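Local coordinates for universal stress protein (Mycobacterium smegmatis, PDB 5AHW), which binds cyclic AMP as a homodimeric universal stress protein and probably takes part in cAMP-linked signalling in mycobacteria, at residues Ser2-Ser14 and Ala24-Ala38. Sequence-based numbering, arbitrary orientation.
With CMP (adenosine-3',5'-cyclic-monophosphate), chain K.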
ATOM      1  N   SER B   2      10.964   0.225  11.443  1.00 81.48           N
ATOM      2  CA  SER B   2      10.738  -1.243  11.720  1.00 76.71           C
ATOM      3  C   SER B   2      10.461  -2.023  10.417  1.00 63.77           C
ATOM      4  O   SER B   2       9.357  -2.014   9.920  1.00 67.97           O
ATOM      5  CB  SER B   2       9.569  -1.403  12.705  1.00 77.24           C
ATOM      6  OG  SER B   2       9.442  -2.746  13.124  1.00 81.53           O
ATOM      7  N   ALA B   3      11.449  -2.707   9.871  1.00 56.64           N
ATOM      8  CA  ALA B   3      11.307  -3.280   8.550  1.00 53.28           C
ATOM      9  C   ALA B   3      10.241  -4.412   8.412  1.00 50.06           C
ATOM     10  O   ALA B   3      10.043  -5.275   9.282  1.00 49.10           O
ATOM     11  CB  ALA B   3      12.668  -3.733   8.028  1.00 55.49           C
ATOM     12  N   TYR B   4       9.511  -4.358   7.320  1.00 44.57           N
ATOM     13  CA  TYR B   4       8.642  -5.444   6.963  1.00 42.77           C
ATOM     14  C   TYR B   4       9.480  -6.759   6.942  1.00 44.06           C
ATOM     15  O   TYR B   4      10.509  -6.826   6.248  1.00 43.32           O
ATOM     16  CB  TYR B   4       8.008  -5.166   5.587  1.00 39.17           C
ATOM     17  CG  TYR B   4       7.000  -4.013   5.518  1.00 37.30           C
ATOM     18  CD1 TYR B   4       6.148  -3.705   6.579  1.00 36.02           C
ATOM     19  CD2 TYR B   4       6.849  -3.261   4.349  1.00 36.55           C
ATOM     20  CE1 TYR B   4       5.199  -2.689   6.479  1.00 35.17           C
ATOM     21  CE2 TYR B   4       5.866  -2.268   4.248  1.00 34.71           C
ATOM     22  CZ  TYR B   4       5.035  -2.001   5.296  1.00 34.38           C
ATOM     23  OH  TYR B   4       4.089  -0.986   5.209  1.00 34.08           O
ATOM     24  N   GLN B   5       9.017  -7.767   7.690  1.00 43.66           N
ATOM     25  CA  GLN B   5       9.613  -9.099   7.735  1.00 46.27           C
ATOM     26  C   GLN B   5       8.835 -10.112   6.867  1.00 43.39           C
ATOM     27  O   GLN B   5       9.395 -11.103   6.360  1.00 42.54           O
ATOM     28  CB  GLN B   5       9.627  -9.627   9.193  1.00 51.42           C
ATOM     29  CG  GLN B   5      10.370  -8.786  10.251  1.00 57.29           C
ATOM     30  CD  GLN B   5      10.623  -9.563  11.579  1.00 62.37           C
ATOM     31  OE1 GLN B   5       9.712  -9.772  12.365  1.00 65.39           O
ATOM     32  NE2 GLN B   5      11.865  -9.990  11.804  1.00 63.82           N
ATOM     33  N   THR B   6       7.542  -9.885   6.709  1.00 39.67           N
ATOM     34  CA  THR B   6       6.685 -10.870   6.049  1.00 38.68           C
ATOM     35  C   THR B   6       5.639 -10.182   5.185  1.00 34.80           C
ATOM     36  O   THR B   6       4.792  -9.494   5.686  1.00 33.36           O
ATOM     37  CB  THR B   6       5.998 -11.779   7.098  1.00 38.81           C
ATOM     38  OG1 THR B   6       6.978 -12.453   7.904  1.00 41.52           O
ATOM     39  CG2 THR B   6       5.153 -12.846   6.414  1.00 39.32           C
ATOM     40  N   VAL B   7       5.712 -10.392   3.889  1.00 33.67           N
ATOM     41  CA  VAL B   7       4.822  -9.715   2.958  1.00 32.82           C
ATOM     42  C   VAL B   7       3.968 -10.787   2.280  1.00 32.56           C
ATOM     43  O   VAL B   7       4.482 -11.793   1.840  1.00 34.35           O
ATOM     44  CB  VAL B   7       5.610  -8.997   1.896  1.00 31.78           C
ATOM     45  CG1 VAL B   7       4.706  -8.338   0.912  1.00 30.61           C
ATOM     46  CG2 VAL B   7       6.537  -7.943   2.492  1.00 33.00           C
ATOM     47  N   VAL B   8       2.677 -10.551   2.227  1.00 31.34           N
ATOM     48  CA  VAL B   8       1.758 -11.413   1.533  1.00 30.44           C
ATOM     49  C   VAL B   8       1.200 -10.743   0.293  1.00 28.72           C
ATOM     50  O   VAL B   8       0.724  -9.629   0.387  1.00 27.94           O
ATOM     51  CB  VAL B   8       0.575 -11.781   2.442  1.00 31.05           C
ATOM     52  CG1 VAL B   8      -0.449 -12.580   1.638  1.00 30.62           C
ATOM     53  CG2 VAL B   8       1.045 -12.695   3.599  1.00 32.61           C
ATOM     54  N   VAL B   9       1.257 -11.440  -0.841  1.00 29.43           N
ATOM     55  CA  VAL B   9       0.736 -10.937  -2.092  1.00 29.71           C
ATOM     56  C   VAL B   9      -0.228 -11.923  -2.678  1.00 30.74           C
ATOM     57  O   VAL B   9       0.008 -13.124  -2.679  1.00 31.90           O
ATOM     58  CB  VAL B   9       1.831 -10.512  -3.117  1.00 30.78           C
ATOM     59  CG1 VAL B   9       2.745 -11.665  -3.597  1.00 31.46           C
ATOM     60  CG2 VAL B   9       1.191  -9.788  -4.323  1.00 30.01           C
ATOM     61  N   GLY B  10      -1.359 -11.395  -3.141  1.00 30.12           N
ATOM     62  CA  GLY B  10      -2.418 -12.177  -3.762  1.00 28.80           C
ATOM     63  C   GLY B  10      -2.340 -12.056  -5.253  1.00 28.65           C
ATOM     64  O   GLY B  10      -2.212 -10.956  -5.773  1.00 29.46           O
ATOM     65  N   THR B  11      -2.307 -13.200  -5.934  1.00 29.49           N
ATOM     66  CA  THR B  11      -2.438 -13.253  -7.377  1.00 29.73           C
ATOM     67  C   THR B  11      -3.523 -14.228  -7.833  1.00 29.74           C
ATOM     68  O   THR B  11      -3.611 -15.307  -7.275  1.00 31.60           O
ATOM     69  CB  THR B  11      -1.118 -13.627  -8.072  1.00 29.96           C
ATOM     70  OG1 THR B  11      -1.344 -13.738  -9.497  1.00 30.37           O
ATOM     71  CG2 THR B  11      -0.549 -14.874  -7.577  1.00 30.94           C
ATOM     72  N   ASP B  12      -4.347 -13.837  -8.815  1.00 29.04           N
ATOM     73  CA  ASP B  12      -5.269 -14.754  -9.517  1.00 29.64           C
ATOM     74  C   ASP B  12      -4.756 -15.200 -10.906  1.00 31.18           C
ATOM     75  O   ASP B  12      -5.499 -15.759 -11.697  1.00 31.79           O
ATOM     76  CB  ASP B  12      -6.632 -14.142  -9.704  1.00 28.69           C
ATOM     77  CG  ASP B  12      -6.561 -12.896 -10.534  1.00 30.00           C
ATOM     78  OD1 ASP B  12      -5.414 -12.403 -10.728  1.00 27.78           O
ATOM     79  OD2 ASP B  12      -7.620 -12.383 -10.922  1.00 28.85           O
ATOM     80  N   GLY B  13      -3.490 -14.976 -11.199  1.00 31.21           N
ATOM     81  CA  GLY B  13      -2.969 -15.324 -12.502  1.00 33.37           C
ATOM     82  C   GLY B  13      -3.129 -14.259 -13.572  1.00 33.09           C
ATOM     83  O   GLY B  13      -2.597 -14.408 -14.669  1.00 34.63           O
ATOM     84  N   SER B  14      -3.895 -13.212 -13.272  1.00 31.32           N
ATOM     85  CA  SER B  14      -4.041 -12.092 -14.185  1.00 31.19           C
ATOM     86  C   SER B  14      -2.739 -11.340 -14.370  1.00 30.82           C
ATOM     87  O   SER B  14      -1.981 -11.274 -13.412  1.00 31.50           O
ATOM     88  CB  SER B  14      -5.141 -11.127 -13.706  1.00 29.39           C
ATOM     89  OG  SER B  14      -4.763 -10.479 -12.518  1.00 28.52           O
ATOM     90  N   ALA B  24       5.442  -6.566  -4.938  1.00 34.60           N
ATOM     91  CA  ALA B  24       5.665  -7.174  -3.655  1.00 34.24           C
ATOM     92  C   ALA B  24       7.039  -7.790  -3.617  1.00 35.27           C
ATOM     93  O   ALA B  24       7.645  -7.762  -2.610  1.00 34.37           O
ATOM     94  CB  ALA B  24       4.620  -8.219  -3.342  1.00 33.30           C
ATOM     95  N   GLY B  25       7.506  -8.362  -4.719  1.00 37.34           N
ATOM     96  CA  GLY B  25       8.829  -8.954  -4.785  1.00 39.39           C
ATOM     97  C   GLY B  25       9.984  -7.976  -4.585  1.00 41.37           C
ATOM     98  O   GLY B  25      10.986  -8.300  -3.919  1.00 41.90           O
ATOM     99  N   GLN B  26       9.817  -6.778  -5.138  1.00 42.66           N
ATOM    100  CA  GLN B  26      10.762  -5.684  -4.951  1.00 45.49           C
ATOM    101  C   GLN B  26      10.755  -5.254  -3.503  1.00 44.06           C
ATOM    102  O   GLN B  26      11.803  -5.096  -2.895  1.00 42.90           O
ATOM    103  CB  GLN B  26      10.425  -4.507  -5.905  1.00 48.99           C
ATOM    104  CG  GLN B  26      10.506  -4.959  -7.371  1.00 54.84           C
ATOM    105  CD  GLN B  26      10.159  -3.937  -8.491  1.00 59.94           C
ATOM    106  OE1 GLN B  26       9.054  -3.332  -8.562  1.00 56.83           O
ATOM    107  NE2 GLN B  26      11.104  -3.800  -9.425  1.00 65.42           N
ATOM    108  N   ILE B  27       9.577  -5.090  -2.915  1.00 42.41           N
ATOM    109  CA  ILE B  27       9.513  -4.596  -1.531  1.00 43.39           C
ATOM    110  C   ILE B  27      10.086  -5.612  -0.581  1.00 43.66           C
ATOM    111  O   ILE B  27      10.840  -5.275   0.340  1.00 44.73           O
ATOM    112  CB  ILE B  27       8.105  -4.204  -1.131  1.00 43.99           C
ATOM    113  CG1 ILE B  27       7.813  -2.903  -1.801  1.00 46.72           C
ATOM    114  CG2 ILE B  27       7.965  -3.983   0.363  1.00 43.41           C
ATOM    115  CD1 ILE B  27       6.344  -2.614  -1.787  1.00 51.09           C
ATOM    116  N   ALA B  28       9.790  -6.869  -0.828  1.00 41.86           N
ATOM    117  CA  ALA B  28      10.392  -7.909  -0.007  1.00 43.30           C
ATOM    118  C   ALA B  28      11.918  -7.909  -0.125  1.00 45.49           C
ATOM    119  O   ALA B  28      12.617  -8.008   0.889  1.00 45.82           O
ATOM    120  CB  ALA B  28       9.864  -9.258  -0.396  1.00 42.67           C
ATOM    121  N   ALA B  29      12.449  -7.856  -1.354  1.00 45.44           N
ATOM    122  CA  ALA B  29      13.873  -7.951  -1.493  1.00 46.48           C
ATOM    123  C   ALA B  29      14.515  -6.791  -0.738  1.00 48.49           C
ATOM    124  O   ALA B  29      15.538  -6.988  -0.063  1.00 48.93           O
ATOM    125  CB  ALA B  29      14.276  -7.974  -2.935  1.00 47.12           C
ATOM    126  N   ALA B  30      13.903  -5.600  -0.801  1.00 49.24           N
ATOM    127  CA  ALA B  30      14.479  -4.385  -0.135  1.00 50.90           C
ATOM    128  C   ALA B  30      14.420  -4.430   1.377  1.00 51.85           C
ATOM    129  O   ALA B  30      15.282  -3.884   2.045  1.00 52.08           O
ATOM    130  CB  ALA B  30      13.779  -3.135  -0.587  1.00 49.59           C
ATOM    131  N   SER B  31      13.346  -5.004   1.907  1.00 50.44           N
ATOM    132  CA  SER B  31      13.178  -5.173   3.336  1.00 50.58           C
ATOM    133  C   SER B  31      13.899  -6.428   3.821  1.00 51.23           C
ATOM    134  O   SER B  31      13.921  -6.682   5.007  1.00 50.15           O
ATOM    135  CB  SER B  31      11.704  -5.328   3.677  1.00 49.50           C
ATOM    136  OG  SER B  31      10.907  -4.545   2.822  1.00 48.82           O
ATOM    137  N   ASN B  32      14.457  -7.222   2.906  1.00 51.23           N
ATOM    138  CA  ASN B  32      14.914  -8.530   3.250  1.00 52.58           C
ATOM    139  C   ASN B  32      13.820  -9.392   3.892  1.00 49.99           C
ATOM    140  O   ASN B  32      14.051 -10.000   4.918  1.00 49.21           O
ATOM    141  CB  ASN B  32      16.061  -8.363   4.229  1.00 60.59           C
ATOM    142  CG  ASN B  32      17.094  -9.425   4.076  1.00 64.79           C
ATOM    143  OD1 ASN B  32      17.245 -10.011   3.001  1.00 68.06           O
ATOM    144  ND2 ASN B  32      17.835  -9.674   5.144  1.00 72.58           N
ATOM    145  N   ALA B  33      12.604  -9.401   3.318  1.00 46.81           N
ATOM    146  CA  ALA B  33      11.484 -10.137   3.911  1.00 44.64           C
ATOM    147  C   ALA B  33      11.145 -11.445   3.234  1.00 43.44           C
ATOM    148  O   ALA B  33      11.430 -11.671   2.063  1.00 44.11           O
ATOM    149  CB  ALA B  33      10.256  -9.260   3.997  1.00 43.40           C
ATOM    150  N   LYS B  34      10.489 -12.303   3.989  1.00 43.32           N
ATOM    151  CA  LYS B  34       9.822 -13.440   3.407  1.00 43.39           C
ATOM    152  C   LYS B  34       8.639 -12.919   2.553  1.00 40.29           C
ATOM    153  O   LYS B  34       7.820 -12.145   3.046  1.00 38.07           O
ATOM    154  CB  LYS B  34       9.317 -14.328   4.532  1.00 46.31           C
ATOM    155  CG  LYS B  34       8.631 -15.600   4.076  1.00 49.84           C
ATOM    156  CD  LYS B  34       8.462 -16.575   5.248  1.00 57.64           C
ATOM    157  CE  LYS B  34       7.494 -17.708   4.881  1.00 64.46           C
ATOM    158  NZ  LYS B  34       7.659 -18.948   5.718  1.00 70.58           N
ATOM    159  N   LEU B  35       8.575 -13.356   1.298  1.00 38.11           N
ATOM    160  CA  LEU B  35       7.399 -13.197   0.500  1.00 37.25           C
ATOM    161  C   LEU B  35       6.514 -14.479   0.403  1.00 36.11           C
ATOM    162  O   LEU B  35       7.002 -15.589   0.074  1.00 38.00           O
ATOM    163  CB  LEU B  35       7.789 -12.800  -0.876  1.00 37.26           C
ATOM    164  CG  LEU B  35       6.640 -12.509  -1.826  1.00 36.60           C
ATOM    165  CD1 LEU B  35       5.957 -11.219  -1.497  1.00 35.77           C
ATOM    166  CD2 LEU B  35       7.189 -12.410  -3.247  1.00 38.05           C
ATOM    167  N   ILE B  36       5.218 -14.295   0.650  1.00 34.11           N
ATOM    168  CA  ILE B  36       4.233 -15.370   0.551  1.00 33.88           C
ATOM    169  C   ILE B  36       3.307 -15.003  -0.613  1.00 33.17           C
ATOM    170  O   ILE B  36       2.627 -13.978  -0.586  1.00 31.61           O
ATOM    171  CB  ILE B  36       3.495 -15.558   1.889  1.00 34.56           C
ATOM    172  CG1 ILE B  36       4.487 -15.966   2.988  1.00 37.52           C
ATOM    173  CG2 ILE B  36       2.455 -16.674   1.795  1.00 34.94           C
ATOM    174  CD1 ILE B  36       3.912 -16.086   4.392  1.00 38.01           C
ATOM    175  N   ILE B  37       3.334 -15.809  -1.663  1.00 33.49           N
ATOM    176  CA  ILE B  37       2.428 -15.601  -2.771  1.00 33.61           C
ATOM    177  C   ILE B  37       1.217 -16.498  -2.536  1.00 33.60           C
ATOM    178  O   ILE B  37       1.357 -17.728  -2.404  1.00 34.32           O
ATOM    179  CB  ILE B  37       3.109 -15.947  -4.120  1.00 34.66           C
ATOM    180  CG1 ILE B  37       4.455 -15.221  -4.263  1.00 34.76           C
ATOM    181  CG2 ILE B  37       2.175 -15.636  -5.307  1.00 33.55           C
ATOM    182  CD1 ILE B  37       5.205 -15.495  -5.559  1.00 36.06           C
ATOM    183  N   ALA B  38       0.037 -15.903  -2.503  1.00 31.78           N
ATOM    184  CA  ALA B  38      -1.199 -16.639  -2.281  1.00 32.01           C
ATOM    185  C   ALA B  38      -2.176 -16.561  -3.460  1.00 31.80           C
ATOM    186  O   ALA B  38      -2.341 -15.510  -4.083  1.00 31.96           O
ATOM    187  CB  ALA B  38      -1.874 -16.145  -1.000  1.00 31.71           C
TER
HETATM  188  P   CMP K1148      -5.207  -7.237  -9.709  1.00 30.68           P
HETATM  189  O1P CMP K1148      -4.117  -6.319 -10.250  1.00 30.29           O
HETATM  190  O2P CMP K1148      -5.677  -8.140 -10.753  1.00 27.24           O
HETATM  191  O5' CMP K1148      -6.378  -6.490  -8.958  1.00 28.45           O
HETATM  192  C5' CMP K1148      -7.268  -7.078  -7.978  1.00 32.74           C
HETATM  193  C4' CMP K1148      -6.408  -7.906  -7.065  1.00 28.98           C
HETATM  194  O4' CMP K1148      -7.141  -8.709  -6.156  1.00 33.95           O
HETATM  195  C3' CMP K1148      -5.544  -8.881  -7.772  1.00 30.23           C
HETATM  196  O3' CMP K1148      -4.581  -8.157  -8.525  1.00 28.99           O
HETATM  197  C2' CMP K1148      -5.038  -9.760  -6.619  1.00 30.09           C
HETATM  198  O2' CMP K1148      -3.994  -9.155  -5.844  1.00 29.70           O
HETATM  199  C1' CMP K1148      -6.325  -9.824  -5.781  1.00 29.50           C
HETATM  200  N9  CMP K1148      -7.006 -11.092  -6.136  1.00 32.03           N
HETATM  201  C8  CMP K1148      -8.048 -11.253  -6.972  1.00 31.23           C
HETATM  202  N7  CMP K1148      -8.356 -12.552  -7.113  1.00 29.27           N
HETATM  203  C5  CMP K1148      -7.527 -13.232  -6.356  1.00 31.18           C
HETATM  204  C6  CMP K1148      -7.323 -14.647  -6.001  1.00 31.36           C
HETATM  205  N6  CMP K1148      -8.111 -15.573  -6.531  1.00 30.39           N
HETATM  206  N1  CMP K1148      -6.333 -14.965  -5.156  1.00 29.28           N
HETATM  207  C2  CMP K1148      -5.525 -14.049  -4.612  1.00 30.83           C
HETATM  208  N3  CMP K1148      -5.638 -12.734  -4.896  1.00 31.13           N
HETATM  209  C4  CMP K1148      -6.606 -12.284  -5.736  1.00 32.02           C
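The ring of Tyr4 meets CG2 of Ile27 at its edge, close to the ring plane, with CD2 the nearest ring atom at 4.2 Å. Arg23 of the second subunit makes a cation-pi contact with the same ring, and Tyr4 OH is hydrogen-bonded to Asp140. At the other flat group, the adenine of the bound cyclic AMP, Asp12 CB lies over one face of the base, 3.5 Å from N7, while Ala38 O approaches C2 and Gly10 O accepts a 2.5 Å hydrogen bond from the ribose O2'.

Between these ends, strands 6-10 and 34-38 run parallel, joined by backbone hydrogen bonds. Five of the six are nearly straight, as in Ala38 N to Val9 O (2.8 Å, 173°); the first, Lys34 N to Gln5 O, is bent to 139°. On the face turned to helix 15-31, Val9 CB abuts Ala24 CB at 3.6 Å. A chi1 of 63° sets Val9 CG1 between its own backbone N and carbonyl carbon, where it touches both Leu35 CD1 and Ile37 CG1. Val7 CG1 also rests on Leu35 CD1, at 4.0 Å. On the other face, Thr6, Val8, Ile36 and Ala38 line up, with Leu102 of helix 95-105 packed over the last three.

At the helix's C-terminal end, Ser31 OG bonds Ile27 O at 2.6 Å, from the face of that carbonyl opposite to Ser31 N. A Schellman motif at Asn32 then turns the chain into strand 34-38, completing the beta-alpha-beta unit. Aliphatic packing and backbone bonding thus build the core, whereas the C-terminal ends of the strands bind the nucleotide: Gly10, which has no side chain, lets the N3 edge of the base come close to the strand.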